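Local coordinates for protein putative oxidoreductase (Gluconobacter oxydans, PDB 3WJ7) that belongs to the short-chain dehydrogenase/reductase family and probably reduces carbonyl substrates with a nicotinamide coenzyme, at residues 40-45 with 54-59; 185-190 with 218-223; 209-214 with 267-272; 239-244 with 306-311. One frame throughout, in Å; residues are numbered along the deposited sequence.

Contact 1. Residues 40-45 with 54-59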
loop_
_atom_site.group_PDB
_atom_site.type_symbol
_atom_site.label_atom_id
_atom_site.label_comp_id
_atom_site.label_asym_id
_atom_site.label_seq_id
_atom_site.Cartn_x
_atom_site.Cartn_y
_atom_site.Cartn_z
ATOM N N LEU A 40 0.717 12.553 -36.532
ATOM C CA LEU A 40 0.831 12.297 -35.104
ATOM C C LEU A 40 0.688 13.507 -34.168
ATOM O O LEU A 40 1.134 14.623 -34.452
ATOM C CB LEU A 40 2.123 11.550 -34.825
ATOM C CG LEU A 40 2.317 10.143 -35.414
ATOM C CD1 LEU A 40 3.642 9.594 -34.916
ATOM C CD2 LEU A 40 1.215 9.158 -35.037
ATOM N N ARG A 41 0.007 13.273 -33.057
ATOM C CA ARG A 41 0.087 14.143 -31.897
ATOM C C ARG A 41 0.527 13.255 -30.694
ATOM O O ARG A 41 0.043 12.145 -30.503
ATOM C CB ARG A 41 -1.251 14.865 -31.652
ATOM C CG ARG A 41 -1.252 15.803 -30.425
ATOM C CD ARG A 41 -2.596 16.517 -30.197
ATOM N NE ARG A 41 -2.986 17.270 -31.374
ATOM C CZ ARG A 41 -4.222 17.581 -31.728
ATOM N NH1 ARG A 41 -5.269 17.206 -30.999
ATOM N NH2 ARG A 41 -4.409 18.250 -32.860
ATOM N N LEU A 42 1.455 13.721 -29.888
ATOM C CA LEU A 42 2.002 12.859 -28.850
ATOM C C LEU A 42 1.658 13.478 -27.511
ATOM O O LEU A 42 2.026 14.603 -27.265
ATOM C CB LEU A 42 3.518 12.710 -29.036
ATOM C CG LEU A 42 3.979 12.202 -30.422
ATOM C CD1 LEU A 42 5.482 12.077 -30.520
ATOM C CD2 LEU A 42 3.338 10.899 -30.870
ATOM N N LEU A 43 0.909 12.789 -26.666
ATOM C CA LEU A 43 0.649 13.326 -25.347
ATOM C C LEU A 43 1.879 13.032 -24.510
ATOM O O LEU A 43 2.391 11.914 -24.540
ATOM C CB LEU A 43 -0.588 12.700 -24.715
ATOM C CG LEU A 43 -1.018 13.265 -23.363
ATOM C CD1 LEU A 43 -1.828 14.563 -23.491
ATOM C CD2 LEU A 43 -1.811 12.223 -22.573
ATOM N N VAL A 44 2.374 14.056 -23.825
ATOM C CA VAL A 44 3.497 13.931 -22.882
ATOM C C VAL A 44 3.173 14.637 -21.560
ATOM O O VAL A 44 2.318 15.547 -21.529
ATOM C CB VAL A 44 4.761 14.594 -23.435
ATOM C CG1 VAL A 44 5.245 13.883 -24.697
ATOM C CG2 VAL A 44 4.497 16.081 -23.683
ATOM N N ARG A 45 3.859 14.211 -20.493
ATOM C CA ARG A 45 3.730 14.800 -19.149
ATOM C C ARG A 45 4.472 16.148 -18.990
ATOM O O ARG A 45 5.490 16.378 -19.658
ATOM C CB ARG A 45 4.222 13.810 -18.089
ATOM C CG ARG A 45 3.128 12.998 -17.398
ATOM C CD ARG A 45 3.660 12.324 -16.124
ATOM N NE ARG A 45 2.768 11.293 -15.570
ATOM C CZ ARG A 45 2.744 10.009 -15.953
ATOM N NH1 ARG A 45 3.559 9.567 -16.911
ATOM N NH2 ARG A 45 1.892 9.160 -15.382
ATOM N N ALA A 54 12.255 13.703 -30.682
ATOM C CA ALA A 54 12.485 14.770 -31.677
ATOM C C ALA A 54 12.605 14.226 -33.107
ATOM O O ALA A 54 12.234 14.899 -34.062
ATOM C CB ALA A 54 13.680 15.636 -31.301
ATOM N N GLU A 55 13.089 12.989 -33.223
ATOM C CA GLU A 55 12.998 12.162 -34.442
ATOM C C GLU A 55 11.688 12.255 -35.230
ATOM O O GLU A 55 11.689 12.135 -36.449
ATOM C CB GLU A 55 13.212 10.691 -34.082
ATOM C CG GLU A 55 14.448 10.067 -34.693
ATOM C CD GLU A 55 14.565 8.599 -34.348
ATOM O OE1 GLU A 55 13.515 7.945 -34.132
ATOM O OE2 GLU A 55 15.710 8.104 -34.294
ATOM N N LEU A 56 10.576 12.436 -34.531
ATOM C CA LEU A 56 9.260 12.446 -35.160
ATOM C C LEU A 56 8.770 13.872 -35.347
ATOM O O LEU A 56 8.714 14.647 -34.400
ATOM C CB LEU A 56 8.259 11.674 -34.297
ATOM C CG LEU A 56 8.654 10.294 -33.756
ATOM C CD1 LEU A 56 7.930 10.002 -32.452
ATOM C CD2 LEU A 56 8.384 9.210 -34.785
ATOM N N ASN A 57 8.442 14.232 -36.578
ATOM C CA ASN A 57 7.727 15.474 -36.788
ATOM C C ASN A 57 6.350 15.170 -36.232
ATOM O O ASN A 57 5.640 14.288 -36.730
ATOM C CB ASN A 57 7.721 15.939 -38.268
ATOM C CG ASN A 57 7.182 14.888 -39.237
ATOM O OD1 ASN A 57 7.672 13.760 -39.299
ATOM N ND2 ASN A 57 6.179 15.272 -40.020
ATOM N N ALA A 58 6.020 15.840 -35.134
ATOM C CA ALA A 58 4.811 15.513 -34.399
ATOM C C ALA A 58 4.278 16.690 -33.596
ATOM O O ALA A 58 5.043 17.427 -32.950
ATOM C CB ALA A 58 5.067 14.318 -33.492
ATOM N N GLU A 59 2.966 16.875 -33.628
ATOM C CA GLU A 59 2.373 17.795 -32.672
ATOM C C GLU A 59 2.582 17.224 -31.251
ATOM O O GLU A 59 2.482 16.000 -30.999
ATOM C CB GLU A 59 0.899 18.042 -32.951
ATOM C CG GLU A 59 0.608 18.860 -34.197
ATOM C CD GLU A 59 -0.820 18.646 -34.694
ATOM O OE1 GLU A 59 -1.719 18.395 -33.838
ATOM O OE2 GLU A 59 -1.041 18.717 -35.935
#

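Contact 2. Residues 185-190 with 218-223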
loop_
_atom_site.group_PDB
_atom_site.type_symbol
_atom_site.label_atom_id
_atom_site.label_comp_id
_atom_site.label_asym_id
_atom_site.label_seq_id
_atom_site.Cartn_x
_atom_site.Cartn_y
_atom_site.Cartn_z
ATOM N N VAL A 185 11.570 -7.083 -26.062
ATOM C CA VAL A 185 12.995 -6.909 -25.987
ATOM C C VAL A 185 13.382 -6.329 -27.326
ATOM O O VAL A 185 12.702 -6.559 -28.331
ATOM C CB VAL A 185 13.666 -8.272 -25.769
ATOM C CG1 VAL A 185 15.154 -8.227 -25.943
ATOM C CG2 VAL A 185 13.301 -8.795 -24.402
ATOM N N GLY A 186 14.445 -5.546 -27.348
ATOM C CA GLY A 186 14.973 -5.048 -28.601
ATOM C C GLY A 186 15.881 -3.861 -28.447
ATOM O O GLY A 186 16.365 -3.579 -27.333
ATOM N N PRO A 187 16.121 -3.153 -29.553
ATOM C CA PRO A 187 17.032 -2.015 -29.485
ATOM C C PRO A 187 16.345 -0.826 -28.857
ATOM O O PRO A 187 15.125 -0.826 -28.714
ATOM C CB PRO A 187 17.387 -1.757 -30.959
ATOM C CG PRO A 187 16.239 -2.290 -31.727
ATOM C CD PRO A 187 15.755 -3.485 -30.935
ATOM N N ARG A 188 17.129 0.167 -28.453
ATOM C CA ARG A 188 16.599 1.404 -27.862
ATOM C C ARG A 188 15.976 1.193 -26.486
ATOM O O ARG A 188 14.984 1.833 -26.140
ATOM C CB ARG A 188 15.560 2.042 -28.762
ATOM C CG ARG A 188 16.081 2.546 -30.057
ATOM C CD ARG A 188 15.435 3.884 -30.199
ATOM N NE ARG A 188 15.557 4.377 -31.556
ATOM C CZ ARG A 188 15.442 5.657 -31.879
ATOM N NH1 ARG A 188 15.208 6.568 -30.929
ATOM N NH2 ARG A 188 15.563 6.016 -33.147
ATOM N N ASP A 189 16.566 0.315 -25.694
ATOM C CA ASP A 189 16.022 0.048 -24.400
ATOM C C ASP A 189 16.765 0.933 -23.403
ATOM O O ASP A 189 17.663 0.497 -22.688
ATOM C CB ASP A 189 16.081 -1.431 -24.063
ATOM C CG ASP A 189 15.185 -1.773 -22.911
ATOM O OD1 ASP A 189 14.567 -0.812 -22.384
ATOM O OD2 ASP A 189 15.096 -2.971 -22.525
ATOM N N ILE A 190 16.323 2.184 -23.379
ATOM C CA ILE A 190 17.046 3.318 -22.844
ATOM C C ILE A 190 17.136 3.316 -21.320
ATOM O O ILE A 190 18.210 3.504 -20.759
ATOM C CB ILE A 190 16.391 4.588 -23.406
ATOM C CG1 ILE A 190 16.829 4.733 -24.879
ATOM C CG2 ILE A 190 16.665 5.802 -22.516
ATOM C CD1 ILE A 190 15.969 5.630 -25.736
ATOM N N VAL A 218 9.260 -11.041 -27.208
ATOM C CA VAL A 218 8.730 -10.541 -28.439
ATOM C C VAL A 218 9.503 -9.331 -28.816
ATOM O O VAL A 218 9.777 -8.491 -27.975
ATOM C CB VAL A 218 7.245 -10.141 -28.305
ATOM C CG1 VAL A 218 7.036 -9.097 -27.193
ATOM C CG2 VAL A 218 6.722 -9.661 -29.641
ATOM N N HIS A 219 9.871 -9.240 -30.087
ATOM C CA HIS A 219 10.604 -8.088 -30.548
ATOM C C HIS A 219 9.705 -6.871 -30.351
ATOM O O HIS A 219 8.524 -6.921 -30.669
ATOM C CB HIS A 219 11.007 -8.245 -32.019
ATOM C CG HIS A 219 12.152 -7.378 -32.411
ATOM N ND1 HIS A 219 12.060 -6.000 -32.435
ATOM C CD2 HIS A 219 13.427 -7.683 -32.742
ATOM C CE1 HIS A 219 13.243 -5.493 -32.750
ATOM N NE2 HIS A 219 14.086 -6.493 -32.950
ATOM N N VAL A 220 10.275 -5.806 -29.802
ATOM C CA VAL A 220 9.583 -4.542 -29.583
ATOM C C VAL A 220 8.992 -3.995 -30.878
ATOM O O VAL A 220 7.888 -3.431 -30.881
ATOM C CB VAL A 220 10.506 -3.493 -28.903
ATOM C CG1 VAL A 220 11.514 -2.924 -29.883
ATOM C CG2 VAL A 220 9.705 -2.345 -28.322
ATOM N N ASP A 221 9.711 -4.176 -31.983
ATOM C CA ASP A 221 9.227 -3.701 -33.311
ATOM C C ASP A 221 8.068 -4.543 -33.823
ATOM O O ASP A 221 7.270 -4.099 -34.626
ATOM C CB ASP A 221 10.375 -3.631 -34.315
ATOM C CG ASP A 221 11.350 -2.473 -34.004
ATOM O OD1 ASP A 221 10.869 -1.436 -33.528
ATOM O OD2 ASP A 221 12.584 -2.585 -34.226
ATOM N N ASP A 222 7.959 -5.756 -33.316
ATOM C CA ASP A 222 6.865 -6.607 -33.686
ATOM C C ASP A 222 5.645 -6.258 -32.904
ATOM O O ASP A 222 4.563 -6.315 -33.465
ATOM C CB ASP A 222 7.222 -8.072 -33.514
ATOM C CG ASP A 222 8.154 -8.538 -34.579
ATOM O OD1 ASP A 222 8.133 -7.940 -35.674
ATOM O OD2 ASP A 222 8.948 -9.457 -34.327
ATOM N N VAL A 223 5.815 -5.896 -31.626
ATOM C CA VAL A 223 4.729 -5.333 -30.851
ATOM C C VAL A 223 4.169 -4.119 -31.578
ATOM O O VAL A 223 2.942 -3.975 -31.740
ATOM C CB VAL A 223 5.233 -4.862 -29.478
ATOM C CG1 VAL A 223 4.178 -4.037 -28.739
ATOM C CG2 VAL A 223 5.659 -6.060 -28.659
#

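Contact 3. Residues 209-214 with 267-272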
loop_
_atom_site.group_PDB
_atom_site.type_symbol
_atom_site.label_atom_id
_atom_site.label_comp_id
_atom_site.label_asym_id
_atom_site.label_seq_id
_atom_site.Cartn_x
_atom_site.Cartn_y
_atom_site.Cartn_z
ATOM N N ALA A 209 23.450 -15.637 -10.405
ATOM C CA ALA A 209 22.323 -16.491 -10.031
ATOM C C ALA A 209 21.044 -15.935 -10.609
ATOM O O ALA A 209 20.989 -14.767 -11.046
ATOM C CB ALA A 209 22.201 -16.616 -8.517
ATOM N N TYR A 210 20.028 -16.794 -10.624
ATOM C CA TYR A 210 18.724 -16.453 -11.140
ATOM C C TYR A 210 17.774 -17.564 -10.773
ATOM O O TYR A 210 18.198 -18.688 -10.523
ATOM C CB TYR A 210 18.747 -16.256 -12.671
ATOM C CG TYR A 210 18.898 -17.500 -13.503
ATOM C CD1 TYR A 210 17.783 -18.152 -14.029
ATOM C CD2 TYR A 210 20.147 -18.015 -13.795
ATOM C CE1 TYR A 210 17.914 -19.317 -14.787
ATOM C CE2 TYR A 210 20.298 -19.167 -14.569
ATOM C CZ TYR A 210 19.187 -19.808 -15.067
ATOM O OH TYR A 210 19.345 -20.950 -15.829
ATOM N N VAL A 211 16.490 -17.235 -10.775
ATOM C CA VAL A 211 15.413 -18.158 -10.455
ATOM C C VAL A 211 14.736 -18.507 -11.760
ATOM O O VAL A 211 14.352 -17.611 -12.522
ATOM C CB VAL A 211 14.404 -17.512 -9.475
ATOM C CG1 VAL A 211 13.290 -18.479 -9.145
ATOM C CG2 VAL A 211 15.113 -17.032 -8.202
ATOM N N GLU A 212 14.624 -19.806 -12.025
ATOM C CA GLU A 212 14.101 -20.329 -13.277
ATOM C C GLU A 212 12.643 -19.916 -13.408
ATOM O O GLU A 212 11.897 -19.839 -12.429
ATOM C CB GLU A 212 14.236 -21.869 -13.317
ATOM C CG GLU A 212 13.828 -22.596 -14.615
ATOM C CD GLU A 212 14.564 -22.113 -15.902
ATOM O OE1 GLU A 212 14.460 -20.929 -16.284
ATOM O OE2 GLU A 212 15.232 -22.921 -16.577
ATOM N N THR A 213 12.256 -19.609 -14.633
ATOM C CA THR A 213 10.851 -19.510 -14.997
ATOM C C THR A 213 10.648 -19.355 -16.500
ATOM O O THR A 213 11.619 -19.319 -17.262
ATOM C CB THR A 213 10.095 -18.404 -14.235
ATOM O OG1 THR A 213 8.689 -18.649 -14.400
ATOM C CG2 THR A 213 10.469 -16.999 -14.708
ATOM N N GLY A 214 9.381 -19.282 -16.902
ATOM C CA GLY A 214 9.009 -19.254 -18.304
ATOM C C GLY A 214 8.399 -17.926 -18.648
ATOM O O GLY A 214 7.588 -17.399 -17.892
ATOM N N VAL A 267 24.575 -20.493 -11.486
ATOM C CA VAL A 267 23.626 -20.859 -10.444
ATOM C C VAL A 267 22.165 -20.738 -10.880
ATOM O O VAL A 267 21.655 -19.641 -11.124
ATOM C CB VAL A 267 23.854 -19.950 -9.227
ATOM C CG1 VAL A 267 23.167 -20.499 -7.978
ATOM C CG2 VAL A 267 25.346 -19.767 -9.005
ATOM N N LYS A 268 21.483 -21.866 -10.974
ATOM C CA LYS A 268 20.099 -21.830 -11.371
ATOM C C LYS A 268 19.200 -22.332 -10.238
ATOM O O LYS A 268 19.207 -23.512 -9.908
ATOM C CB LYS A 268 19.871 -22.625 -12.651
ATOM C CG LYS A 268 18.408 -22.624 -13.081
ATOM C CD LYS A 268 17.866 -24.016 -13.351
ATOM C CE LYS A 268 18.037 -24.393 -14.813
ATOM N NZ LYS A 268 17.531 -25.772 -15.021
ATOM N N LEU A 269 18.410 -21.443 -9.663
ATOM C CA LEU A 269 17.526 -21.822 -8.572
ATOM C C LEU A 269 16.147 -22.302 -9.041
ATOM O O LEU A 269 15.409 -21.526 -9.644
ATOM C CB LEU A 269 17.379 -20.622 -7.639
ATOM C CG LEU A 269 18.703 -19.976 -7.227
ATOM C CD1 LEU A 269 18.344 -18.893 -6.223
ATOM C CD2 LEU A 269 19.673 -20.995 -6.635
ATOM N N LYS A 270 15.780 -23.559 -8.769
ATOM C CA LYS A 270 14.466 -24.045 -9.205
ATOM C C LYS A 270 13.401 -23.338 -8.353
ATOM O O LYS A 270 13.626 -22.956 -7.187
ATOM C CB LYS A 270 14.318 -25.551 -9.064
ATOM C CG LYS A 270 15.192 -26.387 -9.970
ATOM C CD LYS A 270 15.040 -27.871 -9.669
ATOM C CE LYS A 270 16.233 -28.630 -10.247
ATOM N NZ LYS A 270 16.725 -29.729 -9.354
ATOM N N GLN A 271 12.231 -23.167 -8.941
ATOM C CA GLN A 271 11.220 -22.356 -8.309
ATOM C C GLN A 271 10.668 -23.109 -7.115
ATOM O O GLN A 271 10.265 -22.503 -6.119
ATOM C CB GLN A 271 10.122 -21.979 -9.309
ATOM C CG GLN A 271 9.520 -20.602 -9.056
ATOM C CD GLN A 271 9.171 -19.882 -10.330
ATOM O OE1 GLN A 271 8.888 -20.511 -11.353
ATOM N NE2 GLN A 271 9.201 -18.553 -10.289
ATOM N N SER A 272 10.694 -24.432 -7.188
ATOM C CA SER A 272 10.217 -25.224 -6.071
ATOM C C SER A 272 11.111 -25.061 -4.819
ATOM O O SER A 272 10.716 -25.462 -3.733
ATOM C CB SER A 272 10.044 -26.691 -6.456
ATOM O OG SER A 272 11.236 -27.220 -6.973
#

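Contact 4. Residues 239-244 with 306-311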
loop_
_atom_site.group_PDB
_atom_site.type_symbol
_atom_site.label_atom_id
_atom_site.label_comp_id
_atom_site.label_asym_id
_atom_site.label_seq_id
_atom_site.Cartn_x
_atom_site.Cartn_y
_atom_site.Cartn_z
ATOM N N LYS A 239 -9.533 -8.823 -28.029
ATOM C CA LYS A 239 -8.146 -8.755 -27.559
ATOM C C LYS A 239 -7.273 -9.554 -28.494
ATOM O O LYS A 239 -7.669 -10.626 -28.995
ATOM C CB LYS A 239 -7.954 -9.482 -26.216
ATOM C CG LYS A 239 -8.817 -9.088 -25.037
ATOM C CD LYS A 239 -8.868 -10.318 -24.136
ATOM C CE LYS A 239 -9.082 -9.990 -22.667
ATOM N NZ LYS A 239 -10.013 -10.981 -22.038
ATOM N N TYR A 240 -6.034 -9.119 -28.637
ATOM C CA TYR A 240 -5.087 -9.912 -29.407
ATOM C C TYR A 240 -3.768 -9.970 -28.719
ATOM O O TYR A 240 -3.169 -8.939 -28.451
ATOM C CB TYR A 240 -4.904 -9.317 -30.814
ATOM C CG TYR A 240 -6.174 -9.086 -31.611
ATOM C CD1 TYR A 240 -6.945 -7.924 -31.420
ATOM C CD2 TYR A 240 -6.592 -10.008 -32.572
ATOM C CE1 TYR A 240 -8.110 -7.698 -32.159
ATOM C CE2 TYR A 240 -7.755 -9.793 -33.318
ATOM C CZ TYR A 240 -8.504 -8.646 -33.119
ATOM O OH TYR A 240 -9.638 -8.429 -33.854
ATOM N N ILE A 241 -3.319 -11.175 -28.397
ATOM C CA ILE A 241 -1.972 -11.386 -27.808
ATOM C C ILE A 241 -0.893 -11.064 -28.846
ATOM O O ILE A 241 -0.970 -11.520 -29.973
ATOM C CB ILE A 241 -1.791 -12.845 -27.331
ATOM C CG1 ILE A 241 -2.663 -13.111 -26.110
ATOM C CG2 ILE A 241 -0.340 -13.129 -26.968
ATOM C CD1 ILE A 241 -3.093 -14.538 -25.925
ATOM N N LEU A 242 0.103 -10.276 -28.472
ATOM C CA LEU A 242 1.173 -9.974 -29.375
ATOM C C LEU A 242 2.438 -10.554 -28.811
ATOM O O LEU A 242 3.242 -9.833 -28.251
ATOM C CB LEU A 242 1.296 -8.471 -29.581
ATOM C CG LEU A 242 0.150 -7.707 -30.293
ATOM C CD1 LEU A 242 0.568 -6.249 -30.559
ATOM C CD2 LEU A 242 -0.390 -8.380 -31.609
ATOM N N GLY A 243 2.616 -11.873 -28.941
ATOM C CA GLY A 243 3.797 -12.557 -28.396
ATOM C C GLY A 243 4.830 -12.786 -29.470
ATOM O O GLY A 243 4.591 -12.456 -30.626
ATOM N N GLY A 244 5.976 -13.351 -29.102
ATOM C CA GLY A 244 6.899 -13.927 -30.075
ATOM C C GLY A 244 7.156 -15.411 -29.790
ATOM O O GLY A 244 6.648 -16.287 -30.509
ATOM N N MET A 306 4.594 -18.460 -17.892
ATOM C CA MET A 306 3.929 -17.390 -18.601
ATOM C C MET A 306 4.058 -17.601 -20.111
ATOM O O MET A 306 4.786 -16.891 -20.818
ATOM C CB MET A 306 4.493 -16.044 -18.160
ATOM C CG MET A 306 4.134 -15.691 -16.730
ATOM S SD MET A 306 4.153 -13.899 -16.559
ATOM C CE MET A 306 2.614 -13.278 -17.348
ATOM N N PHE A 307 3.338 -18.595 -20.596
ATOM C CA PHE A 307 3.466 -19.042 -21.975
ATOM C C PHE A 307 2.169 -18.701 -22.690
ATOM O O PHE A 307 1.072 -18.928 -22.157
ATOM C CB PHE A 307 3.763 -20.528 -21.975
ATOM C CG PHE A 307 5.243 -20.871 -21.891
ATOM C CD1 PHE A 307 6.210 -19.900 -21.572
ATOM C CD2 PHE A 307 5.665 -22.188 -22.108
ATOM C CE1 PHE A 307 7.561 -20.227 -21.500
ATOM C CE2 PHE A 307 7.023 -22.524 -22.033
ATOM C CZ PHE A 307 7.968 -21.541 -21.727
ATOM N N PHE A 308 2.278 -18.075 -23.852
ATOM C CA PHE A 308 1.081 -17.562 -24.527
ATOM C C PHE A 308 1.173 -17.859 -25.979
ATOM O O PHE A 308 2.274 -17.899 -26.512
ATOM C CB PHE A 308 0.937 -16.040 -24.330
ATOM C CG PHE A 308 0.697 -15.649 -22.916
ATOM C CD1 PHE A 308 -0.596 -15.616 -22.408
ATOM C CD2 PHE A 308 1.762 -15.387 -22.077
ATOM C CE1 PHE A 308 -0.813 -15.305 -21.068
ATOM C CE2 PHE A 308 1.550 -15.060 -20.733
ATOM C CZ PHE A 308 0.255 -15.032 -20.236
ATOM N N SER A 309 0.024 -18.047 -26.621
ATOM C CA SER A 309 -0.045 -18.271 -28.072
ATOM C C SER A 309 -0.410 -16.981 -28.735
ATOM O O SER A 309 -1.254 -16.245 -28.201
ATOM C CB SER A 309 -1.166 -19.260 -28.389
ATOM O OG SER A 309 -1.258 -19.510 -29.789
ATOM N N SER A 310 0.169 -16.716 -29.906
ATOM C CA SER A 310 -0.210 -15.555 -30.712
ATOM C C SER A 310 -1.009 -15.962 -31.949
ATOM O O SER A 310 -0.977 -15.283 -32.999
ATOM C CB SER A 310 1.032 -14.776 -31.132
ATOM O OG SER A 310 1.811 -14.448 -30.007
ATOM N N ASP A 311 -1.712 -17.085 -31.845
ATOM C CA ASP A 311 -2.356 -17.617 -33.033
ATOM C C ASP A 311 -3.541 -16.763 -33.515
ATOM O O ASP A 311 -3.703 -16.556 -34.720
ATOM C CB ASP A 311 -2.681 -19.103 -32.867
ATOM C CG ASP A 311 -1.438 -19.995 -33.026
ATOM O OD1 ASP A 311 -0.405 -19.515 -33.554
ATOM O OD2 ASP A 311 -1.487 -21.175 -32.619
#

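Contact 1. Residues 40-45 with 54-59
Arg41 lays its aliphatic stem alongside the side chain of Glu59, with Arg41 CG 4.0 Å from Glu59 CB, before its head turns to the carboxylate. CG stands anti to the backbone N (chi1 180°), and a bend at chi3 then brings the guanidinium side-on to a single oxygen: Glu59 OE1 receives NE of Arg41 at 3.0 Å and NH2 of Arg41 at 2.9 Å. This oxygen lies at the guanidinium edge, in its plane, and the two flat groups are nearly coplanar, 29° apart. NH1 of Arg41 is bonded to the carbonyls of Ala74 and Lys76, which fix the head from outside the pair. Beneath the salt bridge runs a parallel beta bridge that starts the pairing of strands 39-44 and 59-62 in the Rossmann sheet. Glu59 N donates to Leu40 O at 3.0 Å and Leu42 N to Glu59 O at 2.7 Å, so the backbone of Glu59 bonds to the residues on either side of Arg41 in sequence. The other face of this pairing is apolar. Leu42 CD1 touches Ala58 CB at 3.7 Å and Leu56 CD1 at 3.7 Å, the two leucines crossing at about a right angle, while Leu40 and Leu56 also pack on helix 24-35. A leucine replacing Arg41 would probably leave the Glu59 carboxylate without its countercharge and the carbonyls of Ala74 and Lys76 without this donor. The contact thus divides its chemistry by face: paired charges on the Arg41 and Glu59 side, hydrocarbon against the helix, and backbone bonds between them that set the register.

Contact 2. Residues 185-190 with 218-223
Val185 O draws two donors from the other segment: Val220 N hydrogen-bonds to it at 2.9 Å, and His219 CA approaches it at 3.4 Å in a CA-H...O contact. With Val185 N bonded to Val218 O at 3.0 Å, this completes a parallel bridge where strand 176-185 of the Rossmann fold runs beside strand 214-219, a branch of the same sheet, just before helix 220-233. His219 is the N-cap of that helix. Its CG lies anti to the backbone N (chi1 -159°), which turns the imidazole back over the first turn, where ND1 accepts from Asp221 N at 3.0 Å, the donor lying in the ring plane. NE2 of His219 is hydrogen-bonded to Asp330 OD2 on helix 324-337, so the ring is held at both nitrogens, and Val185 O sits over one of its faces. A leucine in place of His219 would probably leave Asp221 N uncapped by a side chain and the Asp330 carboxylate without its imidazole mate. Gly186 lies beside Val220, where a CB would run into that valine's CG1. Beyond it the chain turns away through Pro187, whose side chain runs at about a right angle to that of His219 and brings CD obliquely to the imidazole, 3.7 Å from His219 CE1.

Contact 3. Residues 209-214 with 267-272
Tyr210 spreads its ring across Lys268: with CG between the backbone N and the carbonyl carbon (chi1 72°), the ring swings toward the neighbouring strand, one face lying over Lys268 CA and OH reaching 3.4 Å from Lys268 CG. Phe253 meets the same tyrosine edge-to-face, and Trp283 of the second subunit packs on it. The lysine leaves its backbone extended, CG anti to N at 179°, then bends at chi2 and chi3 past the phenol. Its NZ ends 4.0 Å from Glu212 OE2, a long salt bridge. Glu212 is itself bent at chi2 (56°), and its other oxygen, OE1, accepts from Gly250 N at the start of helix 249-259. On the opposite side of the small parallel sheet the packing is apolar: Ala209 CB meets Val267 CB at 3.8 Å, and Val211 CG2 faces Leu269 CD1 at 4.2 Å. The firm backbone bonds come from Leu269 N to Tyr210 O at 2.9 Å and from Glu212 N to Leu269 O at 3.0 Å; that of Tyr210 N to Val267 O is weak. Beyond the strands Gln271 lies beside Thr213, its NE2 given to Gly287 O of the second subunit. The polar ends thus tie the small sheet to its surroundings, Glu212 to the start of helix 249-259 and Gln271 to the second subunit, while the long Glu212-Lys268 pair probably adds little.

Contact 4. Residues 239-244 with 306-311
The Phe308 ring is met obliquely by Ile241, whose CD1 lies 4.4 Å from Phe308 CD1, while Val127 and Leu132 from nearby loops also pack on this phenylalanine. Here strand 239-248 of the Rossmann sheet meets the loop entering helix 311-317, and an ST turn shapes that loop: Ser309 OG accepts from Asp311 N at 3.2 Å. At the root of the ring, Ile241 CG2 rests 4.1 Å from Phe308 CB. With CG1 anti to the carbonyl carbon (chi1 -70°), both branches of the isoleucine converge on Ser309 O, with CD1 at 3.4 Å. Ile241 thus covers the Ser309 carbonyl between Phe308 CB and Ser310 OG. The clear polar link of the contact is the bond from Gly243 N to Ser310 OG. Ser310, at the N-cap position of helix 311-317, makes no capping bond; its OG lies beside its own backbone N, anti to the carbonyl carbon, and reaches across to the strand. Gly243, just past the strand's regular part, presents its N-H to that hydroxyl. A side chain on Gly243 would run into the same oxygen, so glycine lets the backbone come this close. Around the pair, Gly243 O receives the hydroxyl of Tyr319 and Phe308 N is bonded to Asn246 OD1, so both segments are tied to their surroundings by further polar bonds. The bond of Gly243 N to Ser310 OG measures 2.9 Å and is bent, with 133° at the hydrogen.

From the N terminus, contact 1 closes first, turning eight intervening residues into a loop at one edge of the Rossmann sheet. Contact 2 opens well after it and closes over helix 194-203 and strand 209-211, at the N-terminal end of helix 220-233. Contact 3 starts inside that span and closes at 267-272, so it crosses contact 2; contact 4 starts inside contact 3 and ends at 306-311, crossing it in turn. Contacts 1 and 2 meet through the salt bridge of Glu55 and Arg188. Val218 packs against Gly243 between contacts 2 and 4. A probable hydrogen bond from Met306 N to Gly214 O joins contacts 4 and 3, tying the loop before helix 311-317 to the start of strand 214-219.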